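Local coordinates for protein type III restriction-modification enzyme EcoP15I Mod subunit (Escherichia coli, PDB 4ZCF) that methylates adenine at N6 on one strand of its 5'-CAGCAG-3' DNA recognition site, using S-adenosyl-L-methionine, and also serves DNA restriction together with the Res subunit, at residues A[210-214]-A[215-219]; A[202-205]-A[206-210]; A[182-185]-A[186-189]; A[172-175]-A[176-180]. One frame throughout, in Å; residues are numbered along the deposited sequence.

Interaction 1: A[210-214]-A[215-219]; sequences VCDEI and FGEQN. With MN (manganese (II) ion), chain G.
Phe215 and Gly216 donate their amides to the last turn of helix 204-215. Phe215 N reaches Cys211 O at 2.7 Å, and Gly216 N meets Asp212 O through a more bent bond (134°). Cys211 O also lies at the edge of the Phe215 ring, 3.4 Å from CD2, while Ile214 CG2 sits over one ring face. Gly216 then leaves the helix with positive phi (89°), and the chain turns towards strand 220-227. With strand 193-199, this helix and strand form a beta-alpha-beta unit of the Rossmann-like methyltransferase fold, whose antiparallel strand 241-248 runs between the two strands. Asn219 closes the turn: its ND2 binds Phe215 O at 2.7 Å, almost in line with the carbonyl, and its OD1 accepts from the backbone of Lys251. Asp212 OD1 rests 3.7 Å from Glu217 CA, yet is satisfied by the hydroxyl of Tyr247. The carboxylates of Asp212 and Glu217 come within 4.6 Å (OD2 to OE2), a like-charge proximity probably eased because Glu217 OE2 bonds His171 of the second subunit. A bend at chi2 (-79°) turns the carboxylate of Glu213 to the metal, and its OE2 coordinates manganese at 2.4 Å.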
loop_
_atom_site.group_PDB
_atom_site.type_symbol
_atom_site.label_atom_id
_atom_site.label_comp_id
_atom_site.label_asym_id
_atom_site.label_seq_id
_atom_site.Cartn_x
_atom_site.Cartn_y
_atom_site.Cartn_z
ATOM N N VAL A 210 -1.705 -8.178 7.211
ATOM C CA VAL A 210 -0.690 -8.759 6.303
ATOM C C VAL A 210 -0.410 -7.851 5.104
ATOM O O VAL A 210 0.707 -7.848 4.593
ATOM C CB VAL A 210 -0.938 -10.243 5.930
ATOM C CG1 VAL A 210 -1.896 -10.389 4.767
ATOM C CG2 VAL A 210 0.365 -10.963 5.631
ATOM N N CYS A 211 -1.409 -7.049 4.678
ATOM C CA CYS A 211 -1.262 -6.092 3.578
ATOM C C CYS A 211 -0.421 -4.931 4.008
ATOM O O CYS A 211 0.305 -4.348 3.196
ATOM C CB CYS A 211 -2.618 -5.628 3.072
ATOM S SG CYS A 211 -3.397 -6.769 1.921
ATOM N N ASP A 212 -0.530 -4.583 5.297
ATOM C CA ASP A 212 0.292 -3.573 5.950
ATOM C C ASP A 212 1.739 -4.035 5.872
ATOM O O ASP A 212 2.573 -3.288 5.390
ATOM C CB ASP A 212 -0.167 -3.341 7.397
ATOM C CG ASP A 212 -1.456 -2.526 7.552
ATOM O OD1 ASP A 212 -1.867 -1.864 6.574
ATOM O OD2 ASP A 212 -2.028 -2.511 8.680
ATOM N N GLU A 213 2.002 -5.313 6.181
ATOM C CA GLU A 213 3.331 -5.925 6.097
ATOM C C GLU A 213 3.913 -5.886 4.688
ATOM O O GLU A 213 4.989 -5.305 4.500
ATOM C CB GLU A 213 3.266 -7.391 6.596
ATOM C CG GLU A 213 4.133 -7.692 7.803
ATOM C CD GLU A 213 5.587 -7.888 7.451
ATOM O OE1 GLU A 213 5.881 -8.773 6.613
ATOM O OE2 GLU A 213 6.430 -7.133 7.989
ATOM N N ILE A 214 3.199 -6.502 3.699
ATOM C CA ILE A 214 3.605 -6.610 2.290
ATOM C C ILE A 214 3.633 -5.260 1.552
ATOM O O ILE A 214 4.540 -5.046 0.744
ATOM C CB ILE A 214 2.771 -7.746 1.541
ATOM C CG1 ILE A 214 3.025 -9.136 2.143
ATOM C CG2 ILE A 214 2.934 -7.779 -0.003
ATOM C CD1 ILE A 214 1.792 -9.961 2.268
ATOM N N PHE A 215 2.643 -4.356 1.784
ATOM C CA PHE A 215 2.612 -3.089 1.027
ATOM C C PHE A 215 3.008 -1.841 1.763
ATOM O O PHE A 215 3.252 -0.821 1.125
ATOM C CB PHE A 215 1.231 -2.856 0.422
ATOM C CG PHE A 215 0.775 -3.895 -0.566
ATOM C CD1 PHE A 215 1.028 -3.743 -1.924
ATOM C CD2 PHE A 215 0.016 -4.984 -0.150
ATOM C CE1 PHE A 215 0.591 -4.695 -2.841
ATOM C CE2 PHE A 215 -0.444 -5.925 -1.069
ATOM C CZ PHE A 215 -0.134 -5.793 -2.402
ATOM N N GLY A 216 2.980 -1.878 3.085
ATOM C CA GLY A 216 3.198 -0.684 3.886
ATOM C C GLY A 216 1.874 0.012 4.113
ATOM O O GLY A 216 1.112 0.244 3.162
ATOM N N GLU A 217 1.597 0.331 5.388
ATOM C CA GLU A 217 0.393 1.014 5.883
ATOM C C GLU A 217 0.142 2.364 5.195
ATOM O O GLU A 217 -1.013 2.776 5.065
ATOM C CB GLU A 217 0.517 1.237 7.391
ATOM C CG GLU A 217 -0.818 1.472 8.072
ATOM C CD GLU A 217 -0.716 1.912 9.517
ATOM O OE1 GLU A 217 -1.383 2.910 9.874
ATOM O OE2 GLU A 217 0.035 1.269 10.287
ATOM N N GLN A 218 1.229 3.054 4.791
ATOM C CA GLN A 218 1.218 4.344 4.104
ATOM C C GLN A 218 0.595 4.212 2.687
ATOM O O GLN A 218 0.128 5.207 2.092
ATOM C CB GLN A 218 2.648 4.893 4.017
ATOM N N ASN A 219 0.578 2.963 2.169
ATOM C CA ASN A 219 0.056 2.635 0.842
ATOM C C ASN A 219 -1.362 2.099 0.880
ATOM O O ASN A 219 -1.877 1.695 -0.151
ATOM C CB ASN A 219 1.028 1.720 0.081
ATOM C CG ASN A 219 2.366 2.365 -0.180
ATOM O OD1 ASN A 219 2.475 3.468 -0.755
ATOM N ND2 ASN A 219 3.414 1.705 0.264
HETATM MN MN MN G . 8.337 -7.059 9.382
#

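Interaction 2: A[202-205]-A[206-210]; sequences NEFS and QLKLV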
loop_
_atom_site.group_PDB
_atom_site.type_symbol
_atom_site.label_atom_id
_atom_site.label_comp_id
_atom_site.label_asym_id
_atom_site.label_seq_id
_atom_site.Cartn_x
_atom_site.Cartn_y
_atom_site.Cartn_z
ATOM N N ASN A 202 -14.534 -12.699 8.546
ATOM C CA ASN A 202 -13.677 -13.777 9.033
ATOM C C ASN A 202 -12.191 -13.451 9.051
ATOM O O ASN A 202 -11.564 -13.602 10.099
ATOM C CB ASN A 202 -13.997 -15.095 8.339
ATOM C CG ASN A 202 -15.395 -15.543 8.624
ATOM O OD1 ASN A 202 -15.733 -15.874 9.758
ATOM N ND2 ASN A 202 -16.267 -15.463 7.628
ATOM N N GLU A 203 -11.663 -12.913 7.936
ATOM C CA GLU A 203 -10.241 -12.580 7.764
ATOM C C GLU A 203 -9.933 -11.111 7.468
ATOM O O GLU A 203 -8.782 -10.798 7.152
ATOM C CB GLU A 203 -9.605 -13.482 6.675
ATOM C CG GLU A 203 -9.722 -14.973 6.940
ATOM C CD GLU A 203 -8.983 -15.479 8.164
ATOM O OE1 GLU A 203 -7.978 -14.842 8.555
ATOM O OE2 GLU A 203 -9.407 -16.510 8.736
ATOM N N PHE A 204 -10.930 -10.214 7.576
ATOM C CA PHE A 204 -10.747 -8.783 7.294
ATOM C C PHE A 204 -9.531 -8.163 7.997
ATOM O O PHE A 204 -8.643 -7.672 7.308
ATOM C CB PHE A 204 -12.050 -7.974 7.523
ATOM C CG PHE A 204 -11.958 -6.465 7.395
ATOM C CD1 PHE A 204 -11.291 -5.876 6.324
ATOM C CD2 PHE A 204 -12.595 -5.636 8.306
ATOM C CE1 PHE A 204 -11.232 -4.485 6.191
ATOM C CE2 PHE A 204 -12.523 -4.238 8.175
ATOM C CZ PHE A 204 -11.842 -3.677 7.119
ATOM N N SER A 205 -9.470 -8.232 9.344
ATOM C CA SER A 205 -8.377 -7.675 10.166
ATOM C C SER A 205 -7.033 -8.321 9.881
ATOM O O SER A 205 -6.059 -7.597 9.666
ATOM C CB SER A 205 -8.717 -7.769 11.649
ATOM O OG SER A 205 -10.112 -7.614 11.848
ATOM N N GLN A 206 -6.993 -9.671 9.803
ATOM C CA GLN A 206 -5.787 -10.478 9.499
ATOM C C GLN A 206 -5.197 -10.192 8.132
ATOM O O GLN A 206 -3.974 -10.138 8.010
ATOM C CB GLN A 206 -6.070 -11.973 9.631
ATOM C CG GLN A 206 -6.225 -12.437 11.086
ATOM C CD GLN A 206 -7.569 -12.144 11.735
ATOM O OE1 GLN A 206 -8.551 -11.669 11.120
ATOM N NE2 GLN A 206 -7.636 -12.456 13.007
ATOM N N LEU A 207 -6.046 -9.988 7.102
ATOM C CA LEU A 207 -5.585 -9.649 5.750
ATOM C C LEU A 207 -5.080 -8.228 5.713
ATOM O O LEU A 207 -4.054 -7.964 5.094
ATOM C CB LEU A 207 -6.733 -9.800 4.753
ATOM C CG LEU A 207 -6.542 -9.256 3.331
ATOM C CD1 LEU A 207 -5.451 -10.055 2.522
ATOM C CD2 LEU A 207 -7.879 -9.187 2.632
ATOM N N LYS A 208 -5.811 -7.315 6.340
ATOM C CA LYS A 208 -5.486 -5.901 6.402
ATOM C C LYS A 208 -4.138 -5.723 7.064
ATOM O O LYS A 208 -3.332 -4.924 6.574
ATOM C CB LYS A 208 -6.578 -5.115 7.161
ATOM C CG LYS A 208 -7.603 -4.441 6.264
ATOM C CD LYS A 208 -7.040 -3.219 5.487
ATOM C CE LYS A 208 -6.981 -1.938 6.285
ATOM N NZ LYS A 208 -5.767 -1.874 7.144
ATOM N N LEU A 209 -3.876 -6.507 8.140
ATOM C CA LEU A 209 -2.582 -6.504 8.834
ATOM C C LEU A 209 -1.440 -7.107 8.005
ATOM O O LEU A 209 -0.340 -6.542 8.019
ATOM C CB LEU A 209 -2.659 -7.076 10.269
ATOM C CG LEU A 209 -3.473 -6.221 11.299
ATOM C CD1 LEU A 209 -3.277 -6.727 12.692
ATOM C CD2 LEU A 209 -3.076 -4.755 11.269
ATOM N N VAL A 210 -1.705 -8.178 7.211
ATOM C CA VAL A 210 -0.690 -8.759 6.303
ATOM C C VAL A 210 -0.410 -7.851 5.104
ATOM O O VAL A 210 0.707 -7.848 4.593
ATOM C CB VAL A 210 -0.938 -10.243 5.930
ATOM C CG1 VAL A 210 -1.896 -10.389 4.767
ATOM C CG2 VAL A 210 0.365 -10.963 5.631
#
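The Phe204 ring and the aliphatic part of Lys208 run side by side in the same direction, one helical turn apart. Phe204 CE1 lies 3.6 Å from Lys208 CG, which approaches the ring obliquely. Tyr243 stacks on the same ring, and Phe204 of the second subunit meets it with the planes inclined at about 45°. Two other flat groups, the Glu203 carboxylate and the Gln206 amide, are turned 61° against each other. The amide itself is not what the carboxylate touches most closely: Glu203 OE1 lies 3.6 Å from Gln206 CB and slightly further from its CG. This carboxylate is held elsewhere, OE1 by His171 of the same chain and OE2 by Asn127. Glu203 brings it back over the first turn by bending at chi2 (-65°). The backbone is regular: Leu207 N bonds Glu203 O at 2.9 Å, and Lys208 and Leu209 repeat the four-residue spacing with Phe204 O and Ser205 O. Glu203 occupies the N-cap position of helix 204-215. The residues just after it pack against their counterparts in the second subunit, Ser205 on Lys208 and Gln206 on Leu209, each reciprocated, so that this is the first part of a helix at the interface of the methyltransferase homodimer.

Interaction 3: A[182-185]-A[186-189]; sequences LYIA and RELM
The Tyr183 ring lies against the carboxylate of Glu187, one turn further along helix 171-188. CE2 of Tyr183 comes to 3.4 Å from OE2 of Glu187, an oblique approach to the ring. The ring and carboxylate planes stand 78° apart. With CG anti to the backbone N (chi1 -174°), the tyrosine side chain leans along the helix towards Glu187. The same OE2 is also 3.8 Å from Ile184 CD1. Closer to the backbone, CB and CG of Glu187 lie beside Ile184 O. The hydrogen bonding changes here: Arg186 N still reaches back four residues to Leu182 O (3.1 Å), whereas Leu188 N bonds Ala185 O at 2.9 Å, three residues back. Glu187 N makes a weak bond of the same spacing to Ile184 O. Arg186 and Glu187 carry their charges outward, where each forms a long, weak ion pair with the Res subunit, to its Asp169 and Arg145 respectively. The apolar residues serve the interior: Ile184 packs on helix 102-113, Leu182 on helix 204-215 and strand 193-199, and Ala185, Leu188 and Met189 on strand 117-122 of the central sheet.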
loop_
_atom_site.group_PDB
_atom_site.type_symbol
_atom_site.label_atom_id
_atom_site.label_comp_id
_atom_site.label_asym_id
_atom_site.label_seq_id
_atom_site.Cartn_x
_atom_site.Cartn_y
_atom_site.Cartn_z
ATOM N N LEU A 182 0.221 -12.639 -2.582
ATOM C CA LEU A 182 0.217 -11.179 -2.440
ATOM C C LEU A 182 1.619 -10.629 -2.581
ATOM O O LEU A 182 1.794 -9.546 -3.143
ATOM C CB LEU A 182 -0.332 -10.800 -1.062
ATOM C CG LEU A 182 -1.830 -11.065 -0.776
ATOM C CD1 LEU A 182 -2.200 -10.473 0.541
ATOM C CD2 LEU A 182 -2.755 -10.484 -1.885
ATOM N N TYR A 183 2.635 -11.381 -2.079
ATOM C CA TYR A 183 4.034 -11.006 -2.178
ATOM C C TYR A 183 4.482 -10.928 -3.632
ATOM O O TYR A 183 5.033 -9.903 -4.029
ATOM C CB TYR A 183 4.925 -11.950 -1.336
ATOM C CG TYR A 183 6.379 -11.525 -1.296
ATOM C CD1 TYR A 183 6.835 -10.613 -0.343
ATOM C CD2 TYR A 183 7.285 -11.974 -2.256
ATOM C CE1 TYR A 183 8.169 -10.190 -0.323
ATOM C CE2 TYR A 183 8.611 -11.542 -2.258
ATOM C CZ TYR A 183 9.058 -10.677 -1.269
ATOM O OH TYR A 183 10.369 -10.269 -1.267
ATOM N N ILE A 184 4.242 -11.986 -4.427
ATOM C CA ILE A 184 4.598 -12.019 -5.865
ATOM C C ILE A 184 3.782 -11.039 -6.673
ATOM O O ILE A 184 4.339 -10.403 -7.552
ATOM C CB ILE A 184 4.581 -13.458 -6.509
ATOM C CG1 ILE A 184 5.495 -14.470 -5.733
ATOM C CG2 ILE A 184 4.927 -13.417 -8.021
ATOM C CD1 ILE A 184 7.053 -14.175 -5.773
ATOM N N ALA A 185 2.460 -10.941 -6.403
ATOM C CA ALA A 185 1.561 -10.023 -7.100
ATOM C C ALA A 185 2.057 -8.599 -6.996
ATOM O O ALA A 185 2.044 -7.914 -8.019
ATOM C CB ALA A 185 0.143 -10.130 -6.558
ATOM N N ARG A 186 2.567 -8.164 -5.798
ATOM C CA ARG A 186 3.084 -6.788 -5.601
ATOM C C ARG A 186 4.141 -6.393 -6.654
ATOM O O ARG A 186 4.148 -5.259 -7.140
ATOM C CB ARG A 186 3.636 -6.602 -4.170
ATOM C CG ARG A 186 4.025 -5.162 -3.812
ATOM C CD ARG A 186 4.863 -5.152 -2.556
ATOM N NE ARG A 186 5.215 -3.809 -2.105
ATOM C CZ ARG A 186 6.311 -3.157 -2.478
ATOM N NH1 ARG A 186 7.152 -3.702 -3.350
ATOM N NH2 ARG A 186 6.563 -1.943 -2.005
ATOM N N GLU A 187 4.993 -7.357 -7.023
ATOM C CA GLU A 187 6.057 -7.244 -7.997
ATOM C C GLU A 187 5.539 -6.902 -9.390
ATOM O O GLU A 187 6.213 -6.175 -10.120
ATOM C CB GLU A 187 6.851 -8.550 -8.043
ATOM C CG GLU A 187 7.319 -9.072 -6.677
ATOM C CD GLU A 187 8.419 -10.119 -6.669
ATOM O OE1 GLU A 187 9.101 -10.279 -7.707
ATOM O OE2 GLU A 187 8.635 -10.746 -5.605
ATOM N N LEU A 188 4.326 -7.389 -9.751
ATOM C CA LEU A 188 3.719 -7.184 -11.075
ATOM C C LEU A 188 3.058 -5.844 -11.249
ATOM O O LEU A 188 2.828 -5.395 -12.381
ATOM C CB LEU A 188 2.719 -8.302 -11.388
ATOM C CG LEU A 188 3.222 -9.769 -11.327
ATOM C CD1 LEU A 188 2.155 -10.692 -11.872
ATOM C CD2 LEU A 188 4.559 -9.962 -12.102
ATOM N N MET A 189 2.789 -5.184 -10.110
ATOM C CA MET A 189 2.120 -3.903 -10.024
ATOM C C MET A 189 2.975 -2.762 -10.441
ATOM O O MET A 189 4.057 -2.559 -9.896
ATOM C CB MET A 189 1.639 -3.667 -8.594
ATOM C CG MET A 189 0.473 -4.531 -8.199
ATOM S SD MET A 189 0.011 -4.404 -6.457
ATOM C CE MET A 189 -0.548 -2.749 -6.436
#

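Interaction 4: A[172-175]-A[176-180]; sequences SAWL and TFIYP
Helix 171-188 of the Rossmann-like methyltransferase fold begins beside the segment 123-126, predicted to bind S-adenosylmethionine, and one turn of it carries a CH-pi contact between Trp174 and Ile178. Ile178 CG1 sits over one face of the six-membered ring, 3.8 Å from its centroid and displaced towards the rim, with CZ3 the nearest ring atom at 3.5 Å. Ile178 places CG1 there by setting it between its own backbone N and carbonyl carbon (chi1 50°), while Trp174 holds CG anti to N. The indole is pinned at its other end, where NE1 donates to Pro125 O, and Phe133 meets it edge-to-face. The end of the same isoleucine, CD1, lies 4.3 Å from Leu175 CD2. The backbone bonds follow the alpha-helical spacing; Ile178 N, for example, donates to Trp174 O at 3.1 Å. Pro180 lacks an amide hydrogen, and the helix is kinked there, one residue after Tyr179 N has bonded Leu175 O at 3.1 Å. Tyr179 itself turns away to pack on Val210 and Ile214 of helix 204-215. Ser172 O is gripped twice by Thr176, whose OG1 donates to it and in addition is hydrogen-bonded to Trp60 NE1. The amide N of Thr176 takes the same oxygen, Ser172 O, at 2.9 Å, and the two donors, N and OG1, approach it from opposite faces of its carbonyl plane.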
loop_
_atom_site.group_PDB
_atom_site.type_symbol
_atom_site.label_atom_id
_atom_site.label_comp_id
_atom_site.label_asym_id
_atom_site.label_seq_id
_atom_site.Cartn_x
_atom_site.Cartn_y
_atom_site.Cartn_z
ATOM N N SER A 172 -3.736 -18.695 10.773
ATOM C CA SER A 172 -2.344 -18.945 10.380
ATOM C C SER A 172 -2.244 -19.762 9.090
ATOM O O SER A 172 -1.423 -19.423 8.245
ATOM C CB SER A 172 -1.541 -19.570 11.516
ATOM O OG SER A 172 -2.172 -20.708 12.066
ATOM N N ALA A 173 -3.103 -20.803 8.912
ATOM C CA ALA A 173 -3.144 -21.613 7.682
ATOM C C ALA A 173 -3.558 -20.712 6.514
ATOM O O ALA A 173 -2.876 -20.688 5.468
ATOM C CB ALA A 173 -4.118 -22.766 7.836
ATOM N N TRP A 174 -4.618 -19.882 6.741
ATOM C CA TRP A 174 -5.099 -18.895 5.761
ATOM C C TRP A 174 -4.022 -17.872 5.386
ATOM O O TRP A 174 -3.835 -17.617 4.204
ATOM C CB TRP A 174 -6.388 -18.223 6.233
ATOM C CG TRP A 174 -7.095 -17.473 5.139
ATOM C CD1 TRP A 174 -8.024 -17.973 4.270
ATOM C CD2 TRP A 174 -6.928 -16.079 4.794
ATOM N NE1 TRP A 174 -8.463 -16.978 3.419
ATOM C CE2 TRP A 174 -7.793 -15.809 3.707
ATOM C CE3 TRP A 174 -6.138 -15.031 5.310
ATOM C CZ2 TRP A 174 -7.891 -14.531 3.125
ATOM C CZ3 TRP A 174 -6.218 -13.771 4.722
ATOM C CH2 TRP A 174 -7.100 -13.523 3.662
ATOM N N LEU A 175 -3.272 -17.337 6.373
ATOM C CA LEU A 175 -2.179 -16.376 6.129
ATOM C C LEU A 175 -0.990 -17.009 5.398
ATOM O O LEU A 175 -0.341 -16.342 4.588
ATOM C CB LEU A 175 -1.728 -15.702 7.428
ATOM C CG LEU A 175 -2.744 -14.767 8.137
ATOM C CD1 LEU A 175 -2.319 -14.508 9.568
ATOM C CD2 LEU A 175 -2.886 -13.423 7.433
ATOM N N THR A 176 -0.743 -18.320 5.631
ATOM C CA THR A 176 0.320 -19.087 4.969
ATOM C C THR A 176 -0.052 -19.219 3.486
ATOM O O THR A 176 0.828 -19.171 2.623
ATOM C CB THR A 176 0.528 -20.464 5.668
ATOM O OG1 THR A 176 0.641 -20.277 7.081
ATOM C CG2 THR A 176 1.760 -21.221 5.150
ATOM N N PHE A 177 -1.352 -19.380 3.198
ATOM C CA PHE A 177 -1.878 -19.494 1.840
ATOM C C PHE A 177 -1.787 -18.184 1.036
ATOM O O PHE A 177 -1.208 -18.221 -0.052
ATOM C CB PHE A 177 -3.290 -20.112 1.832
ATOM C CG PHE A 177 -4.023 -20.047 0.503
ATOM C CD1 PHE A 177 -3.547 -20.734 -0.608
ATOM C CD2 PHE A 177 -5.194 -19.310 0.372
ATOM C CE1 PHE A 177 -4.210 -20.658 -1.830
ATOM C CE2 PHE A 177 -5.843 -19.221 -0.851
ATOM C CZ PHE A 177 -5.349 -19.898 -1.943
ATOM N N ILE A 178 -2.315 -17.032 1.552
ATOM C CA ILE A 178 -2.266 -15.764 0.782
ATOM C C ILE A 178 -0.932 -15.057 0.683
ATOM O O ILE A 178 -0.668 -14.481 -0.367
ATOM C CB ILE A 178 -3.431 -14.750 1.020
ATOM C CG1 ILE A 178 -3.662 -14.479 2.502
ATOM C CG2 ILE A 178 -4.738 -15.168 0.313
ATOM C CD1 ILE A 178 -2.780 -13.441 3.122
ATOM N N TYR A 179 -0.141 -14.991 1.790
ATOM C CA TYR A 179 1.154 -14.293 1.822
ATOM C C TYR A 179 2.005 -14.404 0.533
ATOM O O TYR A 179 2.348 -13.344 -0.023
ATOM C CB TYR A 179 1.996 -14.647 3.079
ATOM C CG TYR A 179 3.306 -13.875 3.164
ATOM C CD1 TYR A 179 4.412 -14.253 2.408
ATOM C CD2 TYR A 179 3.417 -12.732 3.955
ATOM C CE1 TYR A 179 5.578 -13.494 2.398
ATOM C CE2 TYR A 179 4.593 -11.981 3.976
ATOM C CZ TYR A 179 5.672 -12.369 3.195
ATOM O OH TYR A 179 6.845 -11.648 3.174
ATOM N N PRO A 180 2.426 -15.618 0.052
ATOM C CA PRO A 180 3.321 -15.652 -1.111
ATOM C C PRO A 180 2.670 -15.151 -2.393
ATOM O O PRO A 180 3.359 -14.628 -3.275
ATOM C CB PRO A 180 3.735 -17.111 -1.179
ATOM C CG PRO A 180 2.600 -17.856 -0.572
ATOM C CD PRO A 180 2.174 -16.990 0.556
#

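Along the chain the order is interaction 4, interaction 3, interaction 2, interaction 1. The first two are successive parts of helix 171-188, with centres about 15 Å apart. Interactions 2 and 1 share Val210 and the helix that follows, and their centres are about 11 Å apart. Strand 193-199 lies between the helices in sequence, and the helices pack on each other. Interactions 2 and 4 meet through Leu207 and Trp174, and Val210 CG1 reaches Ile178 CD1 at 3.6 Å. Interactions 1 and 3 meet where Phe215 lies against Arg186 and Met189. All four belong to the methyltransferase domain, whose helix pair thus connects the predicted cofactor segment and central sheet with the Mod dimer interface and the Res subunit.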